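PDB 3VA7: KLLA0E08119p, which probably carboxylates urea to urea-1-carboxylate at the expense of ATP, using biotin as the carboxyl carrier, in the urea carboxylase part of a bifunctional urea-degrading enzyme. Local coordinates for residues A826-Y840 / L905-K919. Sequence-based numbering, arbitrary orientation.
Sequences AVLPKKSDLSPKVTY and LKCLIAYESEIQFDK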
loop_
_atom_site.group_PDB
_atom_site.type_symbol
_atom_site.label_atom_id
_atom_site.label_comp_id
_atom_site.label_asym_id
_atom_site.label_seq_id
_atom_site.Cartn_x
_atom_site.Cartn_y
_atom_site.Cartn_z
ATOM N N ALA A 826 -13.478 38.908 3.690
ATOM C CA ALA A 826 -12.991 40.121 4.350
ATOM C C ALA A 826 -11.526 40.318 4.058
ATOM O O ALA A 826 -10.801 39.341 3.883
ATOM C CB ALA A 826 -13.184 40.064 5.833
ATOM N N VAL A 827 -11.091 41.585 4.050
ATOM C CA VAL A 827 -9.694 41.928 3.895
ATOM C C VAL A 827 -9.221 42.744 5.086
ATOM O O VAL A 827 -9.769 43.830 5.320
ATOM C CB VAL A 827 -9.459 42.814 2.651
ATOM C CG1 VAL A 827 -7.921 43.202 2.514
ATOM C CG2 VAL A 827 -10.028 42.187 1.391
ATOM N N LEU A 828 -8.204 42.261 5.808
ATOM C CA LEU A 828 -7.502 43.104 6.786
ATOM C C LEU A 828 -6.349 43.825 6.133
ATOM O O LEU A 828 -5.551 43.201 5.466
ATOM C CB LEU A 828 -6.941 42.256 7.915
ATOM C CG LEU A 828 -7.918 41.399 8.720
ATOM C CD1 LEU A 828 -7.256 40.850 9.986
ATOM C CD2 LEU A 828 -9.251 42.143 9.045
ATOM N N PRO A 829 -6.227 45.147 6.330
ATOM C CA PRO A 829 -5.137 45.906 5.658
ATOM C C PRO A 829 -3.818 45.592 6.280
ATOM O O PRO A 829 -3.777 45.118 7.405
ATOM C CB PRO A 829 -5.481 47.349 5.978
ATOM C CG PRO A 829 -6.153 47.262 7.337
ATOM C CD PRO A 829 -7.030 46.026 7.210
ATOM N N LYS A 830 -2.748 45.846 5.542
ATOM C CA LYS A 830 -1.373 45.656 6.021
ATOM C C LYS A 830 -1.103 46.628 7.126
ATOM O O LYS A 830 -1.485 47.766 7.035
ATOM C CB LYS A 830 -0.370 45.901 4.886
ATOM C CG LYS A 830 1.107 45.539 5.251
ATOM C CD LYS A 830 2.104 46.012 4.205
ATOM C CE LYS A 830 3.485 46.088 4.805
ATOM N NZ LYS A 830 4.489 46.611 3.800
ATOM N N LYS A 831 -0.458 46.195 8.186
ATOM C CA LYS A 831 -0.264 47.087 9.300
ATOM C C LYS A 831 1.212 47.377 9.468
ATOM O O LYS A 831 1.615 48.505 9.689
ATOM C CB LYS A 831 -0.801 46.454 10.580
ATOM C CG LYS A 831 -2.212 46.886 11.031
ATOM C CD LYS A 831 -2.449 46.316 12.484
ATOM C CE LYS A 831 -3.945 46.219 12.908
ATOM N NZ LYS A 831 -4.510 47.466 13.577
ATOM N N SER A 832 2.021 46.329 9.379
ATOM C CA SER A 832 3.444 46.446 9.553
ATOM C C SER A 832 4.151 45.352 8.759
ATOM O O SER A 832 3.537 44.559 8.017
ATOM C CB SER A 832 3.792 46.319 11.034
ATOM O OG SER A 832 3.653 44.973 11.446
ATOM N N ASP A 833 5.465 45.317 8.939
ATOM C CA ASP A 833 6.313 44.415 8.197
ATOM C C ASP A 833 6.053 42.936 8.499
ATOM O O ASP A 833 6.063 42.100 7.573
ATOM C CB ASP A 833 7.774 44.753 8.433
ATOM C CG ASP A 833 8.564 44.745 7.139
ATOM O OD1 ASP A 833 8.140 45.521 6.220
ATOM O OD2 ASP A 833 9.576 43.970 7.035
ATOM N N LEU A 834 5.832 42.612 9.776
ATOM C CA LEU A 834 5.557 41.244 10.160
ATOM C C LEU A 834 4.065 40.969 10.263
ATOM O O LEU A 834 3.680 39.829 10.606
ATOM C CB LEU A 834 6.219 40.871 11.482
ATOM C CG LEU A 834 7.712 41.065 11.644
ATOM C CD1 LEU A 834 8.021 41.087 13.103
ATOM C CD2 LEU A 834 8.508 39.981 10.947
ATOM N N SER A 835 3.230 41.976 9.972
ATOM C CA SER A 835 1.779 41.788 10.068
ATOM C C SER A 835 1.070 42.293 8.805
ATOM O O SER A 835 0.532 43.383 8.714
ATOM C CB SER A 835 1.207 42.288 11.407
ATOM O OG SER A 835 0.376 43.410 11.246
ATOM N N PRO A 836 1.125 41.440 7.784
ATOM C CA PRO A 836 0.705 41.752 6.425
ATOM C C PRO A 836 -0.806 41.751 6.323
ATOM O O PRO A 836 -1.513 41.443 7.262
ATOM C CB PRO A 836 1.250 40.586 5.642
ATOM C CG PRO A 836 1.110 39.438 6.665
ATOM C CD PRO A 836 1.536 40.023 7.941
ATOM N N LYS A 837 -1.280 42.121 5.160
ATOM C CA LYS A 837 -2.660 42.064 4.855
ATOM C C LYS A 837 -3.126 40.599 4.861
ATOM O O LYS A 837 -2.344 39.664 4.652
ATOM C CB LYS A 837 -2.898 42.831 3.544
ATOM C CG LYS A 837 -3.576 42.127 2.420
ATOM C CD LYS A 837 -3.125 42.770 1.129
ATOM C CE LYS A 837 -3.856 42.222 -0.046
ATOM N NZ LYS A 837 -5.030 43.087 -0.176
ATOM N N VAL A 838 -4.395 40.441 5.201
ATOM C CA VAL A 838 -5.004 39.177 5.337
ATOM C C VAL A 838 -6.226 39.203 4.474
ATOM O O VAL A 838 -7.019 40.172 4.508
ATOM C CB VAL A 838 -5.395 38.900 6.751
ATOM C CG1 VAL A 838 -5.839 37.434 6.860
ATOM C CG2 VAL A 838 -4.200 39.190 7.731
ATOM N N THR A 839 -6.340 38.152 3.652
ATOM C CA THR A 839 -7.483 37.962 2.779
ATOM C C THR A 839 -8.124 36.628 3.095
ATOM O O THR A 839 -7.467 35.605 3.058
ATOM C CB THR A 839 -7.060 38.036 1.336
ATOM O OG1 THR A 839 -6.240 39.200 1.200
ATOM C CG2 THR A 839 -8.277 38.142 0.391
ATOM N N TYR A 840 -9.409 36.683 3.420
ATOM C CA TYR A 840 -10.198 35.554 3.799
ATOM C C TYR A 840 -11.098 35.201 2.615
ATOM O O TYR A 840 -11.911 36.043 2.169
ATOM C CB TYR A 840 -11.016 35.908 5.043
ATOM C CG TYR A 840 -10.167 36.186 6.290
ATOM C CD1 TYR A 840 -9.753 37.496 6.637
ATOM C CD2 TYR A 840 -9.781 35.141 7.122
ATOM C CE1 TYR A 840 -8.974 37.722 7.787
ATOM C CE2 TYR A 840 -9.033 35.369 8.280
ATOM C CZ TYR A 840 -8.616 36.655 8.605
ATOM O OH TYR A 840 -7.843 36.804 9.771
ATOM N N LEU A 905 -15.062 33.172 10.668
ATOM C CA LEU A 905 -14.474 34.410 10.166
ATOM C C LEU A 905 -14.112 35.396 11.303
ATOM O O LEU A 905 -12.943 35.820 11.441
ATOM C CB LEU A 905 -15.402 35.041 9.154
ATOM C CG LEU A 905 -14.887 36.321 8.544
ATOM C CD1 LEU A 905 -13.506 36.087 7.938
ATOM C CD2 LEU A 905 -15.902 36.886 7.476
ATOM N N LYS A 906 -15.089 35.722 12.147
ATOM C CA LYS A 906 -14.812 36.616 13.257
ATOM C C LYS A 906 -13.789 36.033 14.281
ATOM O O LYS A 906 -12.913 36.753 14.710
ATOM C CB LYS A 906 -16.111 37.055 13.938
ATOM C CG LYS A 906 -17.136 37.738 13.033
ATOM C CD LYS A 906 -18.412 38.038 13.805
ATOM C CE LYS A 906 -19.583 38.505 12.956
ATOM N NZ LYS A 906 -20.883 38.144 13.669
ATOM N N CYS A 907 -13.846 34.768 14.680
ATOM C CA CYS A 907 -12.804 34.384 15.616
ATOM C C CYS A 907 -11.423 34.582 14.968
ATOM O O CYS A 907 -10.449 35.043 15.654
ATOM C CB CYS A 907 -12.943 32.957 16.122
ATOM S SG CYS A 907 -14.487 32.610 16.957
ATOM N N LEU A 908 -11.348 34.253 13.668
ATOM C CA LEU A 908 -10.099 34.281 12.966
ATOM C C LEU A 908 -9.576 35.706 12.854
ATOM O O LEU A 908 -8.387 35.942 13.155
ATOM C CB LEU A 908 -10.174 33.585 11.595
ATOM C CG LEU A 908 -10.438 32.081 11.589
ATOM C CD1 LEU A 908 -10.606 31.548 10.206
ATOM C CD2 LEU A 908 -9.355 31.323 12.337
ATOM N N ILE A 909 -10.434 36.645 12.427
ATOM C CA ILE A 909 -10.037 38.044 12.346
ATOM C C ILE A 909 -9.498 38.446 13.712
ATOM O O ILE A 909 -8.567 39.236 13.813
ATOM C CB ILE A 909 -11.227 38.985 12.173
ATOM C CG1 ILE A 909 -12.084 38.675 10.925
ATOM C CG2 ILE A 909 -10.786 40.469 12.344
ATOM C CD1 ILE A 909 -11.402 38.719 9.719
ATOM N N ALA A 910 -10.082 37.887 14.768
ATOM C CA ALA A 910 -9.768 38.339 16.094
ATOM C C ALA A 910 -8.527 37.686 16.636
ATOM O O ALA A 910 -7.649 38.393 17.174
ATOM C CB ALA A 910 -10.950 38.156 17.032
ATOM N N TYR A 911 -8.421 36.357 16.504
ATOM C CA TYR A 911 -7.170 35.706 16.923
ATOM C C TYR A 911 -6.004 36.306 16.108
ATOM O O TYR A 911 -4.841 36.273 16.555
ATOM C CB TYR A 911 -7.163 34.202 16.666
ATOM C CG TYR A 911 -8.286 33.373 17.249
ATOM C CD1 TYR A 911 -8.675 32.193 16.609
ATOM C CD2 TYR A 911 -8.938 33.739 18.448
ATOM C CE1 TYR A 911 -9.643 31.434 17.097
ATOM C CE2 TYR A 911 -9.935 32.974 18.945
ATOM C CZ TYR A 911 -10.298 31.810 18.261
ATOM O OH TYR A 911 -11.327 31.019 18.708
ATOM N N GLU A 912 -6.307 36.832 14.911
ATOM C CA GLU A 912 -5.239 37.354 14.071
ATOM C C GLU A 912 -4.486 38.471 14.751
ATOM O O GLU A 912 -3.279 38.584 14.544
ATOM C CB GLU A 912 -5.754 37.845 12.724
ATOM C CG GLU A 912 -4.678 38.484 11.831
ATOM C CD GLU A 912 -3.675 37.499 11.232
ATOM O OE1 GLU A 912 -3.978 36.321 11.096
ATOM O OE2 GLU A 912 -2.570 37.916 10.864
ATOM N N SER A 913 -5.176 39.287 15.563
ATOM C CA SER A 913 -4.521 40.413 16.267
ATOM C C SER A 913 -3.768 39.948 17.507
ATOM O O SER A 913 -3.070 40.743 18.136
ATOM C CB SER A 913 -5.524 41.488 16.630
ATOM O OG SER A 913 -6.434 41.029 17.643
ATOM N N GLU A 914 -3.898 38.668 17.864
ATOM C CA GLU A 914 -3.223 38.172 19.026
ATOM C C GLU A 914 -1.868 37.600 18.701
ATOM O O GLU A 914 -1.103 37.257 19.603
ATOM C CB GLU A 914 -4.084 37.124 19.754
ATOM C CG GLU A 914 -5.360 37.713 20.353
ATOM C CD GLU A 914 -6.441 36.686 20.743
ATOM O OE1 GLU A 914 -6.085 35.518 21.125
ATOM O OE2 GLU A 914 -7.663 37.095 20.691
ATOM N N ILE A 915 -1.560 37.452 17.421
ATOM C CA ILE A 915 -0.284 36.870 17.024
ATOM C C ILE A 915 0.823 37.887 17.367
ATOM O O ILE A 915 0.781 39.019 16.890
ATOM C CB ILE A 915 -0.320 36.531 15.491
ATOM C CG1 ILE A 915 -1.262 35.335 15.237
ATOM C CG2 ILE A 915 1.118 36.359 14.896
ATOM C CD1 ILE A 915 -1.837 35.234 13.804
ATOM N N GLN A 916 1.779 37.505 18.212
ATOM C CA GLN A 916 2.915 38.415 18.505
ATOM C C GLN A 916 4.207 37.666 18.236
ATOM O O GLN A 916 4.437 36.566 18.793
ATOM C CB GLN A 916 2.996 38.978 19.982
ATOM C CG GLN A 916 1.712 39.084 20.843
ATOM C CD GLN A 916 0.863 40.435 20.705
ATOM O OE1 GLN A 916 0.760 41.034 19.618
ATOM N NE2 GLN A 916 0.220 40.854 21.815
ATOM N N PHE A 917 5.079 38.273 17.439
ATOM C CA PHE A 917 6.445 37.714 17.308
ATOM C C PHE A 917 7.362 38.748 16.681
ATOM O O PHE A 917 6.898 39.745 16.112
ATOM C CB PHE A 917 6.480 36.350 16.542
ATOM C CG PHE A 917 6.203 36.484 15.090
ATOM C CD1 PHE A 917 7.248 36.613 14.171
ATOM C CD2 PHE A 917 4.906 36.574 14.621
ATOM C CE1 PHE A 917 6.973 36.794 12.811
ATOM C CE2 PHE A 917 4.660 36.737 13.267
ATOM C CZ PHE A 917 5.687 36.847 12.380
ATOM N N ASP A 918 8.661 38.528 16.806
ATOM C CA ASP A 918 9.620 39.457 16.183
ATOM C C ASP A 918 10.455 38.754 15.101
ATOM O O ASP A 918 10.549 37.503 15.044
ATOM C CB ASP A 918 10.538 40.122 17.234
ATOM C CG ASP A 918 11.437 39.119 17.956
ATOM O OD1 ASP A 918 12.098 39.506 18.917
ATOM O OD2 ASP A 918 11.490 37.926 17.602
ATOM N N LYS A 919 11.081 39.585 14.276
ATOM C CA LYS A 919 11.920 39.133 13.173
ATOM C C LYS A 919 12.941 38.055 13.628
ATOM O O LYS A 919 13.384 37.254 12.812
ATOM C CB LYS A 919 12.531 40.336 12.410
ATOM C CG LYS A 919 13.745 40.986 13.052
ATOM C CD LYS A 919 13.961 42.445 12.612
ATOM C CE LYS A 919 14.826 43.244 13.649
ATOM N NZ LYS A 919 16.072 42.507 14.148
HETATM O O HOH W 1 -6.415 35.120 10.809
#
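Y840 lays its ring against L905, L908 and I909, where helix 901-912 packs on one side of the β-hairpin formed by strands 824-828 and 838-842. This is a helix-on-sheet layer of an α+β arrangement in the carboxyltransferase region: the hairpin belongs to a five-stranded antiparallel sheet, and the axis of helix segment 905-912 passes 10.8 Å from both strands, nearly parallel to 826-828 and nearly antiparallel to 838-840. L905 CD1 sits over one face of the Y840 ring, a CH-π contact 4.2 Å from the centroid, while I909 CD1 and L908 CB approach obliquely. With CG anti to its own carbonyl carbon (chi1 -65°), Y840 carries its hydroxyl over the helix backbone toward L908 O and E912; a water also lies among these groups, but its modelled distance to the hydroxyl is too short to trust. Replacing Y840 by an alanine would probably leave L905 CD1 without its aromatic face, open a gap beside I909 and remove the hydroxyl near L908 O. Further along, L828 splits its methyls, CD2 going to I909 CG2 at 4.0 Å and CD1 to the CG of E912. The E912 chain bends at chi2 (72°), bringing its carboxylate up to V838 CG2; R864 of helix 859-875 forms a salt bridge with that carboxylate, and Y852 hydrogen-bonds to it. Beyond the helix, the hairpin loop meets the extended chain through L834, whose CD2 lies 4.0 Å from F917 CE1 and whose CD1 rests 3.5 Å from F917 O.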